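Local atomic coordinates of DyP-type peroxidase (Pleurotus ostreatus PC15, PDB entry 6FSK), a protein that uses heme b to carry out peroxidase reactions as a dye-decolorizing (DyP-type) peroxidase, and probably oxidises Mn(II) as well. Residues A[18-23]-A[173-178]; A[71-76]-A[144-149]. The protein carries 1 engineered substitution. All coordinates share one frame; numbering follows the deposited sequence.

Contact 1: residues A[18-23]-A[173-178]; sequences KRTETY and RGDVRP
The R173 guanidinium and the D175 carboxylate are joined side-on, NE and NH2 both reaching OD2, and T20 of the neighbouring strand reaches the other carboxylate oxygen, OD1. R173 NE lies 2.9 Å from D175 OD2 and meets its syn lone pair, while NH2 comes from above the carboxylate plane. T20 OG1 approaches the guanidinium obliquely. D175 OD1 stands 2.9 Å from T20 OG1, and it also takes a hydrogen bond from H143 and one from a water that bridges to R19 O. T20 OG1 is 2.8 Å from G174 O too, and its single proton may go to either acceptor; chi1 of -172°, with OG1 anti to the backbone N, puts it between them. All this rides on an antiparallel pairing of strands 20-28 and 166-175 in the N-terminal of the two ferredoxin-like halves of the DyP fold. E21 and G174 form the hydrogen-bonded pair, G174 N to E21 O at 2.8 Å and E21 N to G174 O at 3.0 Å, flanked by the non-hydrogen-bonded pairs T20-D175 and T22-R173. On the opposite sheet face K18 NZ meets the carboxylate of E21, 2.8 Å from OE1, in a salt bridge. Beyond the strand end V176 N donates to R19 O at 2.9 Å, and both V176 methyls pack against that oxygen; R19 and T20 together face G140 across a classic beta bulge.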
ATOM      1  N   LYS A  18       5.788 -10.459 -10.098  1.00 13.66           N
ATOM      2  CA  LYS A  18       4.482 -10.927 -10.588  1.00 13.30           C
ATOM      3  C   LYS A  18       3.941 -10.196 -11.786  1.00 12.87           C
ATOM      4  O   LYS A  18       4.085  -8.954 -11.924  1.00 14.97           O
ATOM      5  CB  LYS A  18       3.508 -10.744  -9.431  1.00 12.86           C
ATOM      6  CG  LYS A  18       3.468  -9.298  -8.880  1.00 13.32           C
ATOM      7  CD  LYS A  18       2.792  -9.196  -7.504  1.00 13.40           C
ATOM      8  CE  LYS A  18       2.748  -7.788  -6.915  1.00 13.47           C
ATOM      9  NZ  LYS A  18       2.369  -7.831  -5.484  1.00 14.47           N
ATOM     10  N   ARG A  19       3.171 -10.927 -12.566  1.00 12.67           N
ATOM     11  CA  ARG A  19       2.191 -10.395 -13.464  1.00 14.97           C
ATOM     12  C   ARG A  19       0.766 -10.628 -12.935  1.00 13.90           C
ATOM     13  O   ARG A  19      -0.182  -9.912 -13.330  1.00 12.66           O
ATOM     14  CB  ARG A  19       2.365 -11.032 -14.860  1.00 18.29           C
ATOM     15  CG  ARG A  19       3.667 -10.516 -15.504  1.00 24.10           C
ATOM     16  CD  ARG A  19       3.882 -10.984 -16.943  1.00 31.38           C
ATOM     17  NE  ARG A  19       2.813 -10.686 -17.896  1.00 39.45           N
ATOM     18  CZ  ARG A  19       1.737 -11.444 -18.140  1.00 50.46           C
ATOM     19  NH1 ARG A  19       1.483 -12.596 -17.505  1.00 51.65           N
ATOM     20  NH2 ARG A  19       0.860 -11.025 -19.041  1.00 57.21           N
ATOM     21  N   THR A  20       0.619 -11.670 -12.072  1.00 12.32           N
ATOM     22  CA  THR A  20      -0.667 -12.043 -11.475  1.00 12.11           C
ATOM     23  C   THR A  20      -0.423 -12.577 -10.078  1.00 11.41           C
ATOM     24  O   THR A  20       0.668 -13.063  -9.752  1.00 11.28           O
ATOM     25  CB  THR A  20      -1.478 -12.994 -12.348  1.00 13.01           C
ATOM     26  OG1 THR A  20      -2.790 -13.203 -11.832  1.00 13.13           O
ATOM     27  CG2 THR A  20      -0.761 -14.333 -12.519  1.00 14.77           C
ATOM     28  N   GLU A  21      -1.410 -12.429  -9.241  1.00 10.45           N
ATOM     29  CA  GLU A  21      -1.296 -12.818  -7.830  1.00 11.56           C
ATOM     30  C   GLU A  21      -2.648 -13.198  -7.290  1.00 11.70           C
ATOM     31  O   GLU A  21      -3.605 -12.449  -7.465  1.00 12.46           O
ATOM     32  CB  GLU A  21      -0.640 -11.674  -7.002  1.00 11.42           C
ATOM     33  CG  GLU A  21      -0.277 -12.032  -5.585  1.00 12.24           C
ATOM     34  CD  GLU A  21       0.539 -10.932  -4.917  1.00 12.19           C
ATOM     35  OE1 GLU A  21       0.324  -9.777  -5.278  1.00 13.07           O
ATOM     36  OE2 GLU A  21       1.360 -11.286  -3.997  1.00 12.87           O
ATOM     37  N   THR A  22      -2.719 -14.307  -6.547  1.00 10.45           N
ATOM     38  CA  THR A  22      -3.905 -14.680  -5.826  1.00 11.10           C
ATOM     39  C   THR A  22      -3.682 -14.640  -4.326  1.00 10.33           C
ATOM     40  O   THR A  22      -2.721 -15.213  -3.809  1.00 11.72           O
ATOM     41  CB  THR A  22      -4.398 -16.041  -6.274  1.00 11.12           C
ATOM     42  OG1 THR A  22      -4.799 -15.937  -7.651  1.00 12.42           O
ATOM     43  CG2 THR A  22      -5.560 -16.502  -5.441  1.00 13.17           C
ATOM     44  N   TYR A  23      -4.639 -14.002  -3.630  1.00  9.28           N
ATOM     45  CA  TYR A  23      -4.690 -13.951  -2.189  1.00 10.25           C
ATOM     46  C   TYR A  23      -5.811 -14.886  -1.709  1.00 10.88           C
ATOM     47  O   TYR A  23      -6.989 -14.640  -2.043  1.00 10.82           O
ATOM     48  CB  TYR A  23      -4.858 -12.562  -1.625  1.00  9.47           C
ATOM     49  CG  TYR A  23      -3.733 -11.611  -1.872  1.00 10.58           C
ATOM     50  CD1 TYR A  23      -3.659 -10.882  -3.035  1.00 11.78           C
ATOM     51  CD2 TYR A  23      -2.735 -11.430  -0.875  1.00 10.34           C
ATOM     52  CE1 TYR A  23      -2.615  -9.979  -3.272  1.00 12.51           C
ATOM     53  CE2 TYR A  23      -1.673 -10.576  -1.095  1.00 11.08           C
ATOM     54  CZ  TYR A  23      -1.622  -9.840  -2.284  1.00 10.95           C
ATOM     55  OH  TYR A  23      -0.527  -8.948  -2.439  1.00 13.23           O
ATOM     56  N   ARG A 173      -7.963 -11.979  -6.892  1.00 12.49           N
ATOM     57  CA  ARG A 173      -6.899 -12.062  -7.866  1.00 12.98           C
ATOM     58  C   ARG A 173      -6.529 -10.674  -8.360  1.00 13.90           C
ATOM     59  O   ARG A 173      -7.414  -9.877  -8.701  1.00 15.50           O
ATOM     60  CB  ARG A 173      -7.249 -12.951  -9.036  1.00 14.36           C
ATOM     61  CG  ARG A 173      -6.037 -13.331  -9.904  1.00 15.63           C
ATOM     62  CD  ARG A 173      -6.508 -14.147 -11.109  1.00 17.51           C
ATOM     63  NE  ARG A 173      -7.107 -13.273 -12.089  1.00 18.75           N
ATOM     64  CZ  ARG A 173      -7.889 -13.644 -13.104  1.00 24.52           C
ATOM     65  NH1 ARG A 173      -8.154 -14.959 -13.362  1.00 27.17           N
ATOM     66  NH2 ARG A 173      -8.293 -12.748 -13.948  1.00 24.16           N
ATOM     67  N   GLY A 174      -5.263 -10.435  -8.501  1.00 10.26           N
ATOM     68  CA  GLY A 174      -4.731  -9.228  -9.127  1.00 10.93           C
ATOM     69  C   GLY A 174      -4.061  -9.614 -10.456  1.00 11.51           C
ATOM     70  O   GLY A 174      -3.491 -10.730 -10.631  1.00 12.15           O
ATOM     71  N   ASP A 175      -4.060  -8.669 -11.373  1.00 11.15           N
ATOM     72  CA  ASP A 175      -3.447  -8.794 -12.652  1.00 12.59           C
ATOM     73  C   ASP A 175      -2.894  -7.456 -13.086  1.00 12.27           C
ATOM     74  O   ASP A 175      -3.622  -6.442 -13.014  1.00 13.42           O
ATOM     75  CB  ASP A 175      -4.509  -9.192 -13.656  1.00 13.61           C
ATOM     76  CG  ASP A 175      -5.073 -10.570 -13.353  1.00 15.59           C
ATOM     77  OD1 ASP A 175      -4.343 -11.574 -13.692  1.00 16.65           O
ATOM     78  OD2 ASP A 175      -6.199 -10.651 -12.829  1.00 16.84           O
ATOM     79  N   VAL A 176      -1.643  -7.431 -13.503  1.00 12.05           N
ATOM     80  CA  VAL A 176      -1.114  -6.168 -14.015  1.00 12.53           C
ATOM     81  C   VAL A 176      -1.897  -5.755 -15.272  1.00 13.82           C
ATOM     82  O   VAL A 176      -2.544  -6.578 -15.953  1.00 14.44           O
ATOM     83  CB  VAL A 176       0.417  -6.240 -14.255  1.00 13.24           C
ATOM     84  CG1 VAL A 176       1.155  -6.576 -12.939  1.00 12.29           C
ATOM     85  CG2 VAL A 176       0.739  -7.136 -15.421  1.00 13.88           C
ATOM     86  N   ARG A 177      -1.801  -4.476 -15.610  1.00 13.35           N
ATOM     87  CA  ARG A 177      -2.557  -3.974 -16.768  1.00 14.54           C
ATOM     88  C   ARG A 177      -1.819  -4.338 -18.063  1.00 15.91           C
ATOM     89  O   ARG A 177      -0.647  -4.638 -18.070  1.00 16.53           O
ATOM     90  CB  ARG A 177      -2.782  -2.484 -16.566  1.00 14.80           C
ATOM     91  CG  ARG A 177      -3.796  -2.235 -15.441  1.00 15.16           C
ATOM     92  CD  ARG A 177      -4.069  -0.778 -15.153  1.00 13.41           C
ATOM     93  NE  ARG A 177      -4.654  -0.205 -16.362  1.00 13.61           N
ATOM     94  CZ  ARG A 177      -4.467   1.035 -16.779  1.00 14.19           C
ATOM     95  NH1 ARG A 177      -3.697   1.909 -16.114  1.00 16.98           N
ATOM     96  NH2 ARG A 177      -5.067   1.446 -17.901  1.00 14.88           N
ATOM     97  N   PRO A 178      -2.507  -4.255 -19.185  1.00 20.81           N
ATOM     98  CA  PRO A 178      -1.877  -4.629 -20.484  1.00 22.39           C
ATOM     99  C   PRO A 178      -0.857  -3.661 -21.022  1.00 22.57           C
ATOM    100  O   PRO A 178      -0.929  -2.429 -20.796  1.00 21.54           O
ATOM    101  CB  PRO A 178      -3.086  -4.703 -21.426  1.00 23.69           C
ATOM    102  CG  PRO A 178      -4.210  -4.055 -20.770  1.00 26.07           C
ATOM    103  CD  PRO A 178      -3.953  -4.038 -19.296  1.00 25.43           C
TER
HETATM  104  O   HOH W   1      -2.340 -11.084 -15.473  1.00 26.97           O

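Contact 2: residues A[71-76]-A[144-149]; sequences PMAAVN and GSVNKK
K149 reaches from helix 144-156 along the A73 backbone to M72. K149 CB packs 4.0 Å from A73 CB. Its CG is anti to the backbone N (chi1 178°), and turns at chi2 and chi3 (59° and 62°) then bend the chain past the A73 carbonyl oxygen: K149 CG lies 3.9 Å from A73 O, and CE comes close to both this oxygen and M72 CG. At the tip, K149 NZ stands 3.3 Å from M72 SD, the two side chains crossing at a slant; E152 adds a long, weak ion pair to the ammonium. A73 points its methyl at the first turn of the helix, A73 CB lying 3.6 Å from S145 O and 4.1 Å from V146 CG2. This joins the lead-in to strand 74-80 to a helix packed across the sheet, with V138 of the adjoining strand 134-140 touching both A73 and V146. Two waters bridge the segments. One receives the A73 N-H and donates to S145 O; the second donates to P71 O and lies 2.6 Å from S145 OG, whose hydroxyl also bonds the backbone of the modified cysteine at position 142. Direct contact is thus van der Waals packing, much of it methyl or methylene carbons against carbonyl oxygens, with two waters carrying polar links; the ammonium ends beside the M72 sulfur, whose polarisable electrons may favour the nearby positive charge.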
ATOM      1  N   PRO A  71       8.630 -20.038 -14.623  1.00 38.95           N
ATOM      2  CA  PRO A  71       9.030 -19.871 -13.209  1.00 37.56           C
ATOM      3  C   PRO A  71       7.933 -20.507 -12.361  1.00 31.90           C
ATOM      4  O   PRO A  71       6.741 -20.460 -12.726  1.00 33.95           O
ATOM      5  CB  PRO A  71       9.124 -18.358 -13.009  1.00 36.81           C
ATOM      6  CG  PRO A  71       8.309 -17.742 -14.089  1.00 40.59           C
ATOM      7  CD  PRO A  71       8.136 -18.767 -15.209  1.00 36.98           C
ATOM      8  N   MET A  72       8.364 -21.187 -11.312  1.00 31.00           N
ATOM      9  CA  MET A  72       7.453 -21.620 -10.308  1.00 27.78           C
ATOM     10  C   MET A  72       6.892 -20.340  -9.729  1.00 24.13           C
ATOM     11  O   MET A  72       7.628 -19.379  -9.535  1.00 24.39           O
ATOM     12  CB  MET A  72       8.210 -22.349  -9.206  1.00 29.68           C
ATOM     13  CG  MET A  72       7.368 -23.356  -8.501  1.00 32.22           C
ATOM     14  SD  MET A  72       8.313 -24.098  -7.143  1.00 37.75           S
ATOM     15  CE  MET A  72       9.283 -25.326  -8.044  1.00 40.40           C
ATOM     16  N   ALA A  73       5.623 -20.340  -9.394  1.00 19.59           N
ATOM     17  CA  ALA A  73       5.055 -19.219  -8.663  1.00 16.80           C
ATOM     18  C   ALA A  73       5.585 -19.278  -7.236  1.00 16.91           C
ATOM     19  O   ALA A  73       5.905 -20.352  -6.698  1.00 16.76           O
ATOM     20  CB  ALA A  73       3.556 -19.325  -8.663  1.00 16.88           C
ATOM     21  N   ALA A  74       5.598 -18.117  -6.587  1.00 14.13           N
ATOM     22  CA  ALA A  74       6.144 -17.959  -5.259  1.00 12.86           C
ATOM     23  C   ALA A  74       5.050 -17.748  -4.253  1.00 15.34           C
ATOM     24  O   ALA A  74       4.015 -17.136  -4.575  1.00 13.17           O
ATOM     25  CB  ALA A  74       7.060 -16.784  -5.217  1.00 13.76           C
ATOM     26  N   VAL A  75       5.302 -18.190  -3.026  1.00 13.66           N
ATOM     27  CA  VAL A  75       4.235 -18.180  -2.022  1.00 13.51           C
ATOM     28  C   VAL A  75       4.709 -17.601  -0.723  1.00 12.30           C
ATOM     29  O   VAL A  75       5.874 -17.847  -0.279  1.00 12.09           O
ATOM     30  CB  VAL A  75       3.695 -19.615  -1.769  1.00 17.90           C
ATOM     31  CG1 VAL A  75       4.752 -20.509  -1.246  1.00 20.96           C
ATOM     32  CG2 VAL A  75       2.533 -19.634  -0.799  1.00 17.68           C
ATOM     33  N   ASN A  76       3.857 -16.824  -0.082  1.00 11.37           N
ATOM     34  CA  ASN A  76       4.100 -16.287   1.268  1.00 11.06           C
ATOM     35  C   ASN A  76       2.811 -16.521   2.088  1.00 11.13           C
ATOM     36  O   ASN A  76       1.734 -16.926   1.559  1.00 11.15           O
ATOM     37  CB  ASN A  76       4.403 -14.768   1.275  1.00 11.62           C
ATOM     38  CG  ASN A  76       5.892 -14.412   1.163  1.00 12.26           C
ATOM     39  OD1 ASN A  76       6.243 -13.273   1.486  1.00 13.12           O
ATOM     40  ND2 ASN A  76       6.759 -15.350   0.734  1.00 12.34           N
ATOM     41  N   GLY A 144      -1.891 -19.944 -14.953  1.00 19.73           N
ATOM     42  CA  GLY A 144      -1.602 -21.385 -14.829  1.00 19.68           C
ATOM     43  C   GLY A 144      -0.570 -21.661 -13.753  1.00 19.44           C
ATOM     44  O   GLY A 144      -0.798 -22.567 -12.928  1.00 20.26           O
ATOM     45  N   SER A 145       0.528 -20.910 -13.734  1.00 18.27           N
ATOM     46  CA  SER A 145       1.600 -21.168 -12.727  1.00 17.73           C
ATOM     47  C   SER A 145       1.107 -20.889 -11.292  1.00 15.13           C
ATOM     48  O   SER A 145       1.328 -21.641 -10.389  1.00 14.60           O
ATOM     49  CB  SER A 145       2.962 -20.504 -13.014  1.00 21.38           C
ATOM     50  OG  SER A 145       2.806 -19.111 -13.004  1.00 29.64           O
ATOM     51  N   VAL A 146       0.383 -19.799 -11.132  1.00 15.25           N
ATOM     52  CA  VAL A 146      -0.162 -19.505  -9.791  1.00 13.67           C
ATOM     53  C   VAL A 146      -1.146 -20.575  -9.368  1.00 14.43           C
ATOM     54  O   VAL A 146      -1.145 -21.009  -8.258  1.00 14.79           O
ATOM     55  CB  VAL A 146      -0.792 -18.097  -9.804  1.00 13.88           C
ATOM     56  CG1 VAL A 146      -1.607 -17.837  -8.603  1.00 14.11           C
ATOM     57  CG2 VAL A 146       0.323 -17.057  -9.908  1.00 15.01           C
ATOM     58  N   ASN A 147      -2.037 -20.993 -10.264  1.00 15.64           N
ATOM     59  CA  ASN A 147      -3.056 -21.960  -9.900  1.00 18.67           C
ATOM     60  C   ASN A 147      -2.464 -23.338  -9.582  1.00 16.92           C
ATOM     61  O   ASN A 147      -2.930 -24.000  -8.659  1.00 18.15           O
ATOM     62  CB  ASN A 147      -4.163 -22.072 -10.976  1.00 21.03           C
ATOM     63  CG  ASN A 147      -4.960 -20.759 -11.178  1.00 26.67           C
ATOM     64  OD1 ASN A 147      -5.079 -19.975 -10.288  1.00 30.32           O
ATOM     65  ND2 ASN A 147      -5.536 -20.568 -12.373  1.00 28.78           N
ATOM     66  N   LYS A 148      -1.424 -23.715 -10.298  1.00 17.55           N
ATOM     67  CA  LYS A 148      -0.723 -24.970 -10.012  1.00 19.39           C
ATOM     68  C   LYS A 148      -0.089 -24.970  -8.645  1.00 19.50           C
ATOM     69  O   LYS A 148      -0.219 -25.953  -7.879  1.00 19.39           O
ATOM     70  CB  LYS A 148       0.308 -25.246 -11.114  1.00 21.80           C
ATOM     71  CG  LYS A 148       1.198 -26.468 -10.864  1.00 26.50           C
ATOM     72  CD  LYS A 148       2.216 -26.641 -11.990  1.00 31.22           C
ATOM     73  CE  LYS A 148       2.920 -27.977 -11.834  1.00 37.98           C
ATOM     74  NZ  LYS A 148       3.987 -28.132 -12.875  1.00 44.01           N
ATOM     75  N   LYS A 149       0.596 -23.878  -8.287  1.00 16.75           N
ATOM     76  CA  LYS A 149       1.196 -23.784  -6.991  1.00 16.79           C
ATOM     77  C   LYS A 149       0.125 -23.667  -5.898  1.00 15.06           C
ATOM     78  O   LYS A 149       0.222 -24.297  -4.859  1.00 14.88           O
ATOM     79  CB  LYS A 149       2.171 -22.595  -6.932  1.00 17.82           C
ATOM     80  CG  LYS A 149       2.817 -22.414  -5.570  1.00 21.69           C
ATOM     81  CD  LYS A 149       3.620 -23.615  -5.055  1.00 23.70           C
ATOM     82  CE  LYS A 149       4.741 -23.850  -5.992  1.00 27.36           C
ATOM     83  NZ  LYS A 149       5.716 -24.813  -5.311  1.00 32.80           N
TER
HETATM   84  O   HOH W   2       5.086 -17.995 -12.459  1.00 24.78           O
HETATM   85  O   HOH W   3       3.913 -22.781 -10.106  1.00 18.94           O

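The centres of contact 1 and contact 2 are 12 Å apart, and both lie within the N-terminal DyP alpha+beta barrel domain. Along the chain 71-76 and 144-149 are nested inside the loop that 18-23 and 173-178 close, and helix 144-156 leads on to strand 166-175. Both reach the same antiparallel sheet, in which strands 166-175, 20-28, 134-140 and 74-80 are successive neighbours. V146 bridges the two contacts: V146 CG1 packs 3.8 Å from T22 OG1 and V146 CG2 3.9 Å from T20 CG2. One helix thus lies across several strands; E21 is on the other sheet face, and the side chain of K18, in the loop before strand 20-28, lies about 13 Å from the heme.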